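Local coordinates for protein leucine--tRNA ligase (PDB 5AH5) that probably charges tRNA(Leu) with L-leucine at the expense of ATP, as a class I aminoacyl-tRNA synthetase, and is caught here with tRNA and a leucyl-adenylate analogue, at residues K32-P40 against N53-Q64; Y598-N606 against F676-M686. One frame throughout, in Å; residues are numbered along the deposited sequence.

Contact 1 (K32-P40 against N53-Q64); sequences KFYVLEMFP and NYSMGDTLARMQ. With LSS (5'-O-(L-leucylsulfamoyl)adenosine), chain I.
Tyr54 reaches from the helix to the loop just beyond strand 32-37, and its hydroxyl donates a hydrogen bond to Met38 O (2.6 Å between OH and O), lying in the plane of that carbonyl, while the oxygen in turn lies in the plane of the tyrosine ring. CD of Pro40 packs against the same hydroxyl end. Glu37 crosses the ring at a slant, its carboxylate plane turned 49° from it, with CB 3.5 Å from Tyr54 CD1. A bend at chi2 (101°) carries the carboxylate over the helix backbone, where OE2 sits 3.1 Å from CA of Gly57; His73 binds OE2 and Tyr117 binds OE1, so both buried oxygens are satisfied. Strand and helix run nearly antiparallel, at 167°, as the first half of a beta-alpha-beta unit of the class I Rossmann-type catalytic domain, and the adenylate analogue LSS lies across the end where the strand gives way to loop. There Asn53 OD1 accepts a hydrogen bond from the ribose hydroxyl O3 of LSS (2.6 Å), and Phe39 O accepts one from N4, the leucyl amine of LSS (2.9 Å). Farther from the ligand the interface is largely apolar: Val35 divides its methyls, CG1 to Ala61 CB at 4.0 Å and CG2 to Leu60 CD2. Gln64 folds back at chi2 to lay CG and NE2 over one face of Phe33, amide and ring planes nearly perpendicular, while OE1 is bonded to Arg67.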
loop_
_atom_site.group_PDB
_atom_site.type_symbol
_atom_site.label_atom_id
_atom_site.label_comp_id
_atom_site.label_asym_id
_atom_site.label_seq_id
_atom_site.Cartn_x
_atom_site.Cartn_y
_atom_site.Cartn_z
ATOM N N LYS B 32 7.968 -20.438 1.537
ATOM C CA LYS B 32 7.344 -19.565 0.529
ATOM C C LYS B 32 7.609 -18.134 0.984
ATOM O O LYS B 32 7.643 -17.829 2.180
ATOM C CB LYS B 32 5.848 -19.815 0.443
ATOM C CG LYS B 32 5.001 -19.355 1.666
ATOM C CD LYS B 32 4.492 -17.895 1.506
ATOM C CE LYS B 32 3.510 -17.516 2.599
ATOM N NZ LYS B 32 3.158 -16.074 2.463
ATOM N N PHE B 33 7.758 -17.256 0.033
ATOM C CA PHE B 33 7.791 -15.837 0.329
ATOM C C PHE B 33 7.202 -15.076 -0.861
ATOM O O PHE B 33 7.665 -15.216 -1.937
ATOM C CB PHE B 33 9.219 -15.389 0.543
ATOM C CG PHE B 33 9.317 -14.065 1.257
ATOM C CD1 PHE B 33 9.096 -13.978 2.619
ATOM C CD2 PHE B 33 9.636 -12.917 0.574
ATOM C CE1 PHE B 33 9.175 -12.749 3.273
ATOM C CE2 PHE B 33 9.736 -11.694 1.247
ATOM C CZ PHE B 33 9.496 -11.592 2.565
ATOM N N TYR B 34 6.232 -14.246 -0.600
ATOM C CA TYR B 34 5.535 -13.455 -1.608
ATOM C C TYR B 34 5.782 -11.963 -1.341
ATOM O O TYR B 34 5.220 -11.406 -0.442
ATOM C CB TYR B 34 4.040 -13.762 -1.494
ATOM C CG TYR B 34 3.113 -13.234 -2.618
ATOM C CD1 TYR B 34 3.604 -12.635 -3.751
ATOM C CD2 TYR B 34 1.735 -13.413 -2.529
ATOM C CE1 TYR B 34 2.743 -12.177 -4.739
ATOM C CE2 TYR B 34 0.861 -12.974 -3.529
ATOM C CZ TYR B 34 1.390 -12.394 -4.632
ATOM O OH TYR B 34 0.552 -11.924 -5.595
ATOM N N VAL B 35 6.588 -11.355 -2.159
ATOM C CA VAL B 35 6.836 -9.931 -2.070
ATOM C C VAL B 35 6.267 -9.287 -3.330
ATOM O O VAL B 35 6.562 -9.724 -4.390
ATOM C CB VAL B 35 8.340 -9.592 -1.991
ATOM C CG1 VAL B 35 9.206 -10.407 -2.920
ATOM C CG2 VAL B 35 8.587 -8.109 -2.233
ATOM N N LEU B 36 5.471 -8.241 -3.191
ATOM C CA LEU B 36 5.066 -7.478 -4.367
ATOM C C LEU B 36 4.971 -6.032 -4.069
ATOM O O LEU B 36 5.036 -5.638 -2.910
ATOM C CB LEU B 36 3.739 -8.006 -4.897
ATOM C CG LEU B 36 2.375 -7.668 -4.329
ATOM C CD1 LEU B 36 1.290 -8.145 -5.275
ATOM C CD2 LEU B 36 2.185 -8.292 -3.009
ATOM N N GLU B 37 4.790 -5.270 -5.133
ATOM C CA GLU B 37 4.701 -3.838 -5.102
ATOM C C GLU B 37 3.419 -3.454 -5.842
ATOM O O GLU B 37 2.860 -4.252 -6.638
ATOM C CB GLU B 37 5.818 -3.223 -5.903
ATOM C CG GLU B 37 7.238 -3.563 -5.513
ATOM C CD GLU B 37 7.854 -4.593 -6.396
ATOM O OE1 GLU B 37 7.466 -4.663 -7.589
ATOM O OE2 GLU B 37 8.774 -5.326 -5.905
ATOM N N MET B 38 2.968 -2.234 -5.600
ATOM C CA MET B 38 1.745 -1.747 -6.257
ATOM C C MET B 38 1.962 -1.600 -7.742
ATOM O O MET B 38 2.783 -0.780 -8.206
ATOM C CB MET B 38 1.220 -0.472 -5.616
ATOM C CG MET B 38 0.625 -0.697 -4.263
ATOM S SD MET B 38 0.055 0.885 -3.643
ATOM C CE MET B 38 -0.186 0.538 -1.933
ATOM N N PHE B 39 1.289 -2.489 -8.500
ATOM C CA PHE B 39 1.438 -2.532 -9.984
ATOM C C PHE B 39 1.017 -1.217 -10.657
ATOM O O PHE B 39 0.203 -0.508 -10.127
ATOM C CB PHE B 39 0.839 -3.832 -10.583
ATOM C CG PHE B 39 -0.687 -3.894 -10.728
ATOM C CD1 PHE B 39 -1.560 -3.286 -9.839
ATOM C CD2 PHE B 39 -1.246 -4.721 -11.711
ATOM C CE1 PHE B 39 -2.915 -3.434 -9.987
ATOM C CE2 PHE B 39 -2.614 -4.855 -11.845
ATOM C CZ PHE B 39 -3.453 -4.252 -10.978
ATOM N N PRO B 40 1.733 -0.782 -11.674
ATOM C CA PRO B 40 1.534 0.529 -12.189
ATOM C C PRO B 40 0.346 0.694 -13.197
ATOM O O PRO B 40 0.033 -0.230 -13.927
ATOM C CB PRO B 40 2.799 0.787 -12.937
ATOM C CG PRO B 40 3.212 -0.500 -13.419
ATOM C CD PRO B 40 2.789 -1.478 -12.371
ATOM N N ASN B 53 10.212 2.518 -5.908
ATOM C CA ASN B 53 9.252 1.583 -5.406
ATOM C C ASN B 53 9.624 0.087 -5.708
ATOM O O ASN B 53 9.535 -0.797 -4.834
ATOM C CB ASN B 53 7.903 1.943 -6.005
ATOM C CG ASN B 53 6.757 1.277 -5.353
ATOM O OD1 ASN B 53 5.622 1.759 -5.506
ATOM N ND2 ASN B 53 6.982 0.164 -4.663
ATOM N N TYR B 54 10.164 -0.134 -6.881
ATOM C CA TYR B 54 10.354 -1.462 -7.419
ATOM C C TYR B 54 11.771 -1.977 -7.103
ATOM O O TYR B 54 12.022 -3.183 -6.983
ATOM C CB TYR B 54 9.966 -1.505 -8.915
ATOM C CG TYR B 54 8.501 -1.097 -9.227
ATOM C CD1 TYR B 54 7.503 -1.246 -8.298
ATOM C CD2 TYR B 54 8.113 -0.603 -10.486
ATOM C CE1 TYR B 54 6.212 -0.899 -8.537
ATOM C CE2 TYR B 54 6.763 -0.231 -10.731
ATOM C CZ TYR B 54 5.830 -0.360 -9.780
ATOM O OH TYR B 54 4.467 -0.043 -9.986
ATOM N N SER B 55 12.713 -1.070 -7.024
ATOM C CA SER B 55 14.052 -1.382 -6.557
ATOM C C SER B 55 14.021 -2.042 -5.215
ATOM O O SER B 55 14.775 -2.995 -4.969
ATOM C CB SER B 55 14.880 -0.135 -6.448
ATOM O OG SER B 55 15.224 0.284 -7.718
ATOM N N MET B 56 13.156 -1.568 -4.353
ATOM C CA MET B 56 13.092 -2.087 -2.944
ATOM C C MET B 56 12.621 -3.539 -2.938
ATOM O O MET B 56 13.160 -4.376 -2.190
ATOM C CB MET B 56 12.174 -1.261 -2.069
ATOM C CG MET B 56 12.600 0.187 -1.835
ATOM S SD MET B 56 11.406 1.159 -0.857
ATOM C CE MET B 56 12.303 2.706 -0.963
ATOM N N GLY B 57 11.620 -3.833 -3.782
ATOM C CA GLY B 57 11.117 -5.167 -3.920
ATOM C C GLY B 57 12.126 -6.063 -4.519
ATOM O O GLY B 57 12.259 -7.179 -4.052
ATOM N N ASP B 58 12.878 -5.600 -5.530
ATOM C CA ASP B 58 13.858 -6.460 -6.109
ATOM C C ASP B 58 15.034 -6.853 -5.140
ATOM O O ASP B 58 15.547 -7.950 -5.187
ATOM C CB ASP B 58 14.519 -5.810 -7.301
ATOM C CG ASP B 58 15.284 -6.821 -8.144
ATOM O OD1 ASP B 58 14.703 -7.875 -8.482
ATOM O OD2 ASP B 58 16.473 -6.598 -8.462
ATOM N N THR B 59 15.540 -5.853 -4.418
ATOM C CA THR B 59 16.562 -6.036 -3.436
ATOM C C THR B 59 16.131 -7.072 -2.410
ATOM O O THR B 59 16.879 -8.021 -2.145
ATOM C CB THR B 59 16.979 -4.664 -2.823
ATOM O OG1 THR B 59 17.680 -3.936 -3.854
ATOM C CG2 THR B 59 17.921 -4.867 -1.631
ATOM N N LEU B 60 14.947 -6.904 -1.830
ATOM C CA LEU B 60 14.467 -7.849 -0.906
ATOM C C LEU B 60 14.366 -9.245 -1.561
ATOM O O LEU B 60 14.843 -10.246 -1.030
ATOM C CB LEU B 60 13.103 -7.392 -0.402
ATOM C CG LEU B 60 12.428 -8.363 0.545
ATOM C CD1 LEU B 60 13.314 -8.662 1.763
ATOM C CD2 LEU B 60 11.140 -7.746 0.990
ATOM N N ALA B 61 13.756 -9.314 -2.751
ATOM C CA ALA B 61 13.510 -10.600 -3.368
ATOM C C ALA B 61 14.835 -11.341 -3.626
ATOM O O ALA B 61 14.913 -12.511 -3.365
ATOM C CB ALA B 61 12.749 -10.440 -4.686
ATOM N N ARG B 62 15.837 -10.665 -4.174
ATOM C CA ARG B 62 17.096 -11.277 -4.457
ATOM C C ARG B 62 17.769 -11.852 -3.183
ATOM O O ARG B 62 18.348 -12.909 -3.221
ATOM C CB ARG B 62 18.043 -10.244 -5.074
ATOM C CG ARG B 62 17.756 -9.990 -6.545
ATOM C CD ARG B 62 18.631 -8.874 -7.048
ATOM N NE ARG B 62 18.393 -8.556 -8.432
ATOM C CZ ARG B 62 19.009 -9.071 -9.485
ATOM N NH1 ARG B 62 19.936 -10.000 -9.381
ATOM N NH2 ARG B 62 18.678 -8.628 -10.694
ATOM N N MET B 63 17.619 -11.148 -2.068
ATOM C CA MET B 63 18.166 -11.626 -0.834
ATOM C C MET B 63 17.384 -12.868 -0.416
ATOM O O MET B 63 17.988 -13.834 0.043
ATOM C CB MET B 63 18.093 -10.590 0.294
ATOM C CG MET B 63 18.967 -11.061 1.430
ATOM S SD MET B 63 18.867 -10.002 2.823
ATOM C CE MET B 63 17.284 -10.151 3.616
ATOM N N GLN B 64 16.057 -12.815 -0.497
ATOM C CA GLN B 64 15.248 -13.914 0.010
ATOM C C GLN B 64 15.452 -15.137 -0.843
ATOM O O GLN B 64 15.520 -16.232 -0.323
ATOM C CB GLN B 64 13.780 -13.594 0.130
ATOM C CG GLN B 64 13.440 -12.475 1.059
ATOM C CD GLN B 64 13.750 -12.825 2.504
ATOM O OE1 GLN B 64 14.905 -12.979 2.858
ATOM N NE2 GLN B 64 12.739 -12.906 3.324
HETATM C C1 LSS I . -1.019 2.923 -9.070
HETATM N N1 LSS I . 7.610 8.477 -5.826
HETATM O O1 LSS I . -1.012 3.714 -8.153
HETATM S S1 LSS I . 0.821 4.083 -10.228
HETATM C C2 LSS I . 7.439 7.324 -5.183
HETATM N N2 LSS I . -0.206 3.005 -10.107
HETATM O O2 LSS I . 3.035 5.097 -5.016
HETATM N N3 LSS I . 6.557 6.382 -5.583
HETATM O O3 LSS I . 3.061 2.345 -5.191
HETATM C C4 LSS I . 5.821 6.620 -6.694
HETATM N N4 LSS I . -2.154 1.124 -10.381
HETATM O O4 LSS I . 4.474 3.606 -7.892
HETATM C C5 LSS I . 5.894 7.840 -7.354
HETATM O O5 LSS I . 1.857 3.907 -9.026
HETATM C C6 LSS I . 6.790 8.789 -6.892
HETATM N N6 LSS I . 6.909 9.959 -7.571
HETATM C C7 LSS I . -2.810 -0.290 -7.685
HETATM N N7 LSS I . 5.009 7.808 -8.384
HETATM C C8 LSS I . 4.354 6.616 -8.336
HETATM C C9 LSS I . -1.791 0.829 -7.916
HETATM N N9 LSS I . 4.883 5.889 -7.317
HETATM C CA LSS I . -2.034 1.817 -9.071
HETATM C C10 LSS I . -4.119 0.329 -7.170
HETATM C C11 LSS I . -2.165 -1.346 -6.719
HETATM O O1A LSS I . 0.419 5.493 -10.135
HETATM C C21 LSS I . 4.474 4.576 -6.859
HETATM C C22 LSS I . 3.089 4.578 -6.313
HETATM C C23 LSS I . 2.697 3.099 -6.379
HETATM C C24 LSS I . 3.461 2.660 -7.611
HETATM C C25 LSS I . 2.610 2.707 -8.882
HETATM O O2A LSS I . 1.659 3.910 -11.396
#

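Contact 2 (Y598-N606 against F676-M686); sequences YLLFKTTYN and FHFNAAIAAIM. With nucleotides of chain D.
Phe601 fits as a knob into a hole formed by Asn679, Ile682, Ala683 and Met686, its CD1 lying 3.8 Å from Ile682 CG2. CG anti to the backbone N (chi1 178°) points the ring between Ile682 and Met686, whose sulfur stands obliquely to it in a Met-aromatic contact, SD 4.5 Å from the centroid; the placement of the Met686 methyl is doubtful. Further apolar packing comes from Leu600, which sets CB against Ile682 CD1 and lays CD2 over a face of Phe678. Among the aromatic contacts, Phe676 turns its ring edge toward the face of Tyr605, planes at 70°, and places CB over that same ring. Phe676 has positive phi and is the C' residue of the Schellman motif ending helix 653-674; His677 then occupies the N-cap position of helix 678-695, within the anticodon-binding domain family. Water supplies the polar link: one molecule accepts from Tyr605 N (2.7 Å) and donates to Phe676 O (2.7 Å), with a weak third bond to Asn679 OD1. Hydrogen bonds also run to the tRNA backbone. OP1 of A14 of chain D is gripped by Thr604 OG1 at 2.8 Å and by Asn679 ND2 at 3.2 Å, the latter bond almost straight. Thr603 OG1 lies 3.0 Å from both OP1 and O5' of A13 of chain D, and its one proton could go to either.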
loop_
_atom_site.group_PDB
_atom_site.type_symbol
_atom_site.label_atom_id
_atom_site.label_comp_id
_atom_site.label_asym_id
_atom_site.label_seq_id
_atom_site.Cartn_x
_atom_site.Cartn_y
_atom_site.Cartn_z
ATOM N N TYR B 598 21.657 4.691 -5.409
ATOM C CA TYR B 598 21.351 6.084 -4.996
ATOM C C TYR B 598 19.996 6.189 -4.396
ATOM O O TYR B 598 19.854 6.772 -3.331
ATOM C CB TYR B 598 21.535 7.079 -6.145
ATOM C CG TYR B 598 21.001 8.508 -5.967
ATOM C CD1 TYR B 598 21.559 9.411 -5.026
ATOM C CD2 TYR B 598 19.929 8.969 -6.732
ATOM C CE1 TYR B 598 21.068 10.726 -4.896
ATOM C CE2 TYR B 598 19.452 10.277 -6.594
ATOM C CZ TYR B 598 20.026 11.146 -5.663
ATOM O OH TYR B 598 19.543 12.440 -5.563
ATOM N N LEU B 599 18.961 5.639 -5.035
ATOM C CA LEU B 599 17.618 5.711 -4.432
ATOM C C LEU B 599 17.511 5.003 -3.114
ATOM O O LEU B 599 16.665 5.359 -2.271
ATOM C CB LEU B 599 16.527 5.147 -5.365
ATOM C CG LEU B 599 16.316 6.034 -6.623
ATOM C CD1 LEU B 599 15.631 5.212 -7.728
ATOM C CD2 LEU B 599 15.511 7.272 -6.273
ATOM N N LEU B 600 18.230 3.907 -2.972
ATOM C CA LEU B 600 18.099 3.130 -1.755
ATOM C C LEU B 600 18.968 3.755 -0.604
ATOM O O LEU B 600 18.596 3.680 0.538
ATOM C CB LEU B 600 18.481 1.659 -1.997
ATOM C CG LEU B 600 17.494 0.797 -2.849
ATOM C CD1 LEU B 600 17.901 -0.656 -2.745
ATOM C CD2 LEU B 600 16.090 0.940 -2.355
ATOM N N PHE B 601 20.102 4.317 -0.939
ATOM C CA PHE B 601 21.025 4.897 0.060
ATOM C C PHE B 601 20.693 6.363 0.434
ATOM O O PHE B 601 21.129 6.842 1.445
ATOM C CB PHE B 601 22.462 4.754 -0.453
ATOM C CG PHE B 601 23.516 5.347 0.451
ATOM C CD1 PHE B 601 23.798 4.778 1.677
ATOM C CD2 PHE B 601 24.297 6.443 0.015
ATOM C CE1 PHE B 601 24.787 5.325 2.516
ATOM C CE2 PHE B 601 25.318 6.968 0.810
ATOM C CZ PHE B 601 25.563 6.414 2.076
ATOM N N LYS B 602 19.881 7.073 -0.347
ATOM C CA LYS B 602 19.725 8.520 -0.168
ATOM C C LYS B 602 19.101 8.851 1.183
ATOM O O LYS B 602 19.550 9.745 1.851
ATOM C CB LYS B 602 18.906 9.139 -1.323
ATOM C CG LYS B 602 18.619 10.621 -1.206
ATOM C CD LYS B 602 19.879 11.459 -1.182
ATOM C CE LYS B 602 19.545 12.901 -1.528
ATOM N NZ LYS B 602 20.548 13.834 -0.976
ATOM N N THR B 603 18.123 8.083 1.639
ATOM C CA THR B 603 17.436 8.440 2.870
ATOM C C THR B 603 16.696 7.247 3.305
ATOM O O THR B 603 16.888 6.181 2.773
ATOM C CB THR B 603 16.504 9.666 2.692
ATOM O OG1 THR B 603 15.934 10.027 3.942
ATOM C CG2 THR B 603 15.318 9.391 1.678
ATOM N N THR B 604 15.882 7.401 4.328
ATOM C CA THR B 604 15.062 6.333 4.841
ATOM C C THR B 604 14.026 5.940 3.736
ATOM O O THR B 604 13.545 6.822 3.010
ATOM C CB THR B 604 14.340 6.873 6.058
ATOM O OG1 THR B 604 15.288 7.608 6.860
ATOM C CG2 THR B 604 13.698 5.734 6.911
ATOM N N TYR B 605 13.632 4.661 3.689
ATOM C CA TYR B 605 12.757 4.142 2.652
ATOM C C TYR B 605 11.457 4.942 2.542
ATOM O O TYR B 605 10.932 5.143 1.445
ATOM C CB TYR B 605 12.456 2.637 2.835
ATOM C CG TYR B 605 11.409 2.387 3.839
ATOM C CD1 TYR B 605 11.730 2.217 5.186
ATOM C CD2 TYR B 605 10.096 2.299 3.492
ATOM C CE1 TYR B 605 10.734 1.964 6.135
ATOM C CE2 TYR B 605 9.103 2.073 4.447
ATOM C CZ TYR B 605 9.433 1.935 5.760
ATOM O OH TYR B 605 8.428 1.717 6.697
ATOM N N ASN B 606 10.913 5.361 3.679
ATOM C CA ASN B 606 9.658 6.067 3.714
ATOM C C ASN B 606 9.755 7.596 3.671
ATOM O O ASN B 606 8.726 8.230 3.746
ATOM C CB ASN B 606 8.831 5.632 4.899
ATOM C CG ASN B 606 9.547 5.893 6.248
ATOM O OD1 ASN B 606 10.652 6.352 6.297
ATOM N ND2 ASN B 606 8.887 5.575 7.306
ATOM N N PHE B 676 13.549 -3.079 5.690
ATOM C CA PHE B 676 13.612 -1.943 4.767
ATOM C C PHE B 676 14.552 -0.796 5.151
ATOM O O PHE B 676 14.369 0.333 4.672
ATOM C CB PHE B 676 12.159 -1.404 4.456
ATOM C CG PHE B 676 11.413 -2.225 3.406
ATOM C CD1 PHE B 676 11.203 -3.585 3.590
ATOM C CD2 PHE B 676 10.891 -1.617 2.250
ATOM C CE1 PHE B 676 10.502 -4.332 2.640
ATOM C CE2 PHE B 676 10.226 -2.352 1.266
ATOM C CZ PHE B 676 10.011 -3.705 1.458
ATOM N N HIS B 677 15.542 -1.073 6.001
ATOM C CA HIS B 677 16.617 -0.136 6.288
ATOM C C HIS B 677 17.739 -0.305 5.282
ATOM O O HIS B 677 18.908 -0.592 5.653
ATOM C CB HIS B 677 17.076 -0.334 7.749
ATOM C CG HIS B 677 16.070 0.151 8.743
ATOM N ND1 HIS B 677 16.427 0.688 9.965
ATOM C CD2 HIS B 677 14.734 0.319 8.636
ATOM C CE1 HIS B 677 15.338 1.090 10.592
ATOM N NE2 HIS B 677 14.298 0.865 9.811
ATOM N N PHE B 678 17.417 -0.047 3.986
ATOM C CA PHE B 678 18.342 -0.270 2.913
ATOM C C PHE B 678 19.489 0.671 3.018
ATOM O O PHE B 678 20.632 0.316 2.627
ATOM C CB PHE B 678 17.708 -0.067 1.508
ATOM C CG PHE B 678 16.495 -0.900 1.293
ATOM C CD1 PHE B 678 16.605 -2.251 1.041
ATOM C CD2 PHE B 678 15.247 -0.333 1.392
ATOM C CE1 PHE B 678 15.474 -3.023 0.835
ATOM C CE2 PHE B 678 14.100 -1.088 1.210
ATOM C CZ PHE B 678 14.217 -2.446 0.933
ATOM N N ASN B 679 19.209 1.890 3.441
ATOM C CA ASN B 679 20.312 2.866 3.494
ATOM C C ASN B 679 21.338 2.437 4.551
ATOM O O ASN B 679 22.531 2.496 4.282
ATOM C CB ASN B 679 19.862 4.297 3.780
ATOM C CG ASN B 679 19.063 4.416 5.032
ATOM O OD1 ASN B 679 18.535 3.426 5.517
ATOM N ND2 ASN B 679 18.961 5.626 5.573
ATOM N N ALA B 680 20.861 1.923 5.664
ATOM C CA ALA B 680 21.853 1.438 6.737
ATOM C C ALA B 680 22.577 0.191 6.287
ATOM O O ALA B 680 23.751 0.022 6.553
ATOM C CB ALA B 680 21.148 1.213 8.032
ATOM N N ALA B 681 21.921 -0.659 5.472
ATOM C CA ALA B 681 22.621 -1.855 4.963
ATOM C C ALA B 681 23.752 -1.499 4.004
ATOM O O ALA B 681 24.849 -2.099 3.970
ATOM C CB ALA B 681 21.606 -2.786 4.294
ATOM N N ILE B 682 23.493 -0.517 3.154
ATOM C CA ILE B 682 24.459 -0.129 2.193
ATOM C C ILE B 682 25.627 0.556 2.967
ATOM O O ILE B 682 26.788 0.408 2.608
ATOM C CB ILE B 682 23.839 0.810 1.096
ATOM C CG1 ILE B 682 22.924 -0.023 0.134
ATOM C CG2 ILE B 682 24.943 1.421 0.271
ATOM C CD1 ILE B 682 22.062 0.848 -0.785
ATOM N N ALA B 683 25.326 1.365 3.963
ATOM C CA ALA B 683 26.438 1.974 4.808
ATOM C C ALA B 683 27.358 0.919 5.410
ATOM O O ALA B 683 28.573 1.064 5.403
ATOM C CB ALA B 683 25.870 2.849 5.881
ATOM N N ALA B 684 26.775 -0.201 5.813
ATOM C CA ALA B 684 27.535 -1.310 6.367
ATOM C C ALA B 684 28.450 -1.894 5.365
ATOM O O ALA B 684 29.572 -2.241 5.683
ATOM C CB ALA B 684 26.599 -2.343 6.923
ATOM N N ILE B 685 28.026 -1.971 4.105
ATOM C CA ILE B 685 28.893 -2.490 3.049
ATOM C C ILE B 685 30.000 -1.524 2.664
ATOM O O ILE B 685 31.124 -1.918 2.289
ATOM C CB ILE B 685 28.033 -2.867 1.791
ATOM C CG1 ILE B 685 27.088 -4.066 2.085
ATOM C CG2 ILE B 685 28.920 -3.167 0.609
ATOM C CD1 ILE B 685 25.868 -4.175 1.165
ATOM N N MET B 686 29.669 -0.247 2.599
ATOM C CA MET B 686 30.725 0.777 2.453
ATOM C C MET B 686 31.761 0.745 3.662
ATOM O O MET B 686 32.954 0.898 3.447
ATOM C CB MET B 686 30.122 2.173 2.375
ATOM C CG MET B 686 29.284 2.437 1.112
ATOM S SD MET B 686 28.742 4.150 0.929
ATOM C CE MET B 686 27.269 3.931 1.781
ATOM P P C D 24 32.010 5.602 9.610
ATOM O OP1 C D 24 33.050 4.618 9.379
ATOM O OP2 C D 24 32.262 7.009 9.823
ATOM O "O5'" C D 24 31.056 5.607 8.310
ATOM C "C5'" C D 24 30.604 4.372 7.721
ATOM C "C4'" C D 24 29.562 4.655 6.629
ATOM O "O4'" C D 24 28.328 5.104 7.233
ATOM C "C3'" C D 24 29.905 5.775 5.680
ATOM O "O3'" C D 24 30.888 5.266 4.787
ATOM C "C2'" C D 24 28.544 6.113 5.126
ATOM O "O2'" C D 24 27.961 5.119 4.298
ATOM C "C1'" C D 24 27.708 6.047 6.397
ATOM N N1 C D 24 27.609 7.328 7.096
ATOM C C2 C D 24 26.717 8.258 6.578
ATOM O O2 C D 24 26.039 7.941 5.585
ATOM N N3 C D 24 26.600 9.462 7.172
ATOM C C4 C D 24 27.358 9.761 8.237
ATOM N N4 C D 24 27.180 10.950 8.826
ATOM C C5 C D 24 28.318 8.845 8.755
ATOM C C6 C D 24 28.409 7.650 8.160
ATOM P P A D 14 17.884 7.259 9.011
ATOM O OP1 A D 14 17.190 6.157 8.217
ATOM O OP2 A D 14 17.117 8.016 9.952
ATOM O "O5'" A D 14 19.202 6.649 9.673
ATOM C "C5'" A D 14 20.176 5.993 8.877
ATOM C "C4'" A D 14 21.249 5.441 9.757
ATOM O "O4'" A D 14 22.081 6.527 10.267
ATOM C "C3'" A D 14 20.757 4.708 10.999
ATOM O "O3'" A D 14 20.397 3.349 10.702
ATOM C "C2'" A D 14 21.971 4.807 11.922
ATOM O "O2'" A D 14 22.962 3.853 11.622
ATOM C "C1'" A D 14 22.547 6.173 11.550
ATOM N N9 A D 14 22.290 7.273 12.476
ATOM C C8 A D 14 21.542 8.409 12.301
ATOM N N7 A D 14 21.614 9.248 13.300
ATOM C C5 A D 14 22.473 8.627 14.192
ATOM C C6 A D 14 22.970 9.012 15.450
ATOM N N6 A D 14 22.625 10.143 16.065
ATOM N N1 A D 14 23.799 8.154 16.089
ATOM C C2 A D 14 24.147 7.019 15.472
ATOM N N3 A D 14 23.772 6.563 14.273
ATOM C C4 A D 14 22.912 7.419 13.689
ATOM P P A D 13 16.517 13.148 5.464
ATOM O OP1 A D 13 15.207 12.712 4.967
ATOM O OP2 A D 13 16.548 14.183 6.484
ATOM O "O5'" A D 13 17.329 11.839 5.846
ATOM C "C5'" A D 13 17.440 11.290 7.162
ATOM C "C4'" A D 13 18.685 10.458 7.100
ATOM O "O4'" A D 13 19.830 11.348 6.978
ATOM C "C3'" A D 13 18.990 9.522 8.255
ATOM O "O3'" A D 13 18.490 8.253 7.927
ATOM C "C2'" A D 13 20.509 9.434 8.190
ATOM O "O2'" A D 13 21.076 8.504 7.274
ATOM C "C1'" A D 13 20.876 10.868 7.797
ATOM N N9 A D 13 21.049 11.788 8.926
ATOM C C8 A D 13 20.347 12.911 9.298
ATOM N N7 A D 13 20.809 13.489 10.385
ATOM C C5 A D 13 21.880 12.689 10.756
ATOM C C6 A D 13 22.807 12.770 11.814
ATOM N N6 A D 13 22.780 13.713 12.754
ATOM N N1 A D 13 23.782 11.835 11.866
ATOM C C2 A D 13 23.758 10.831 10.975
ATOM N N3 A D 13 22.938 10.644 9.939
ATOM C C4 A D 13 22.050 11.649 9.854
HETATM O O HOH W 1 15.202 2.846 5.016
#

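In the fold
From the N terminus, strand 32-37 leads through the loop containing the first part of the predicted HIGH region into helix 48-66, and contact 1 closes this short excursion before the chain returns to the parallel sheet as strand 70-72. Contact 2 comes much later, bridging the 69 mostly helical residues between 598-606 and 676-686 and tying helix 592-601, in the class I synthetase part of the chain, to helix 678-695 in the anticodon-binding part. The two are in series, neither nesting nor crossing, yet they touch: Met56 packs on Leu600 and Phe678, and Thr59 on Leu600. Helix 48-66 thus stands between the parallel sheet, with the adenylate analogue at its strand ends, and the helical junction that meets the tRNA backbone.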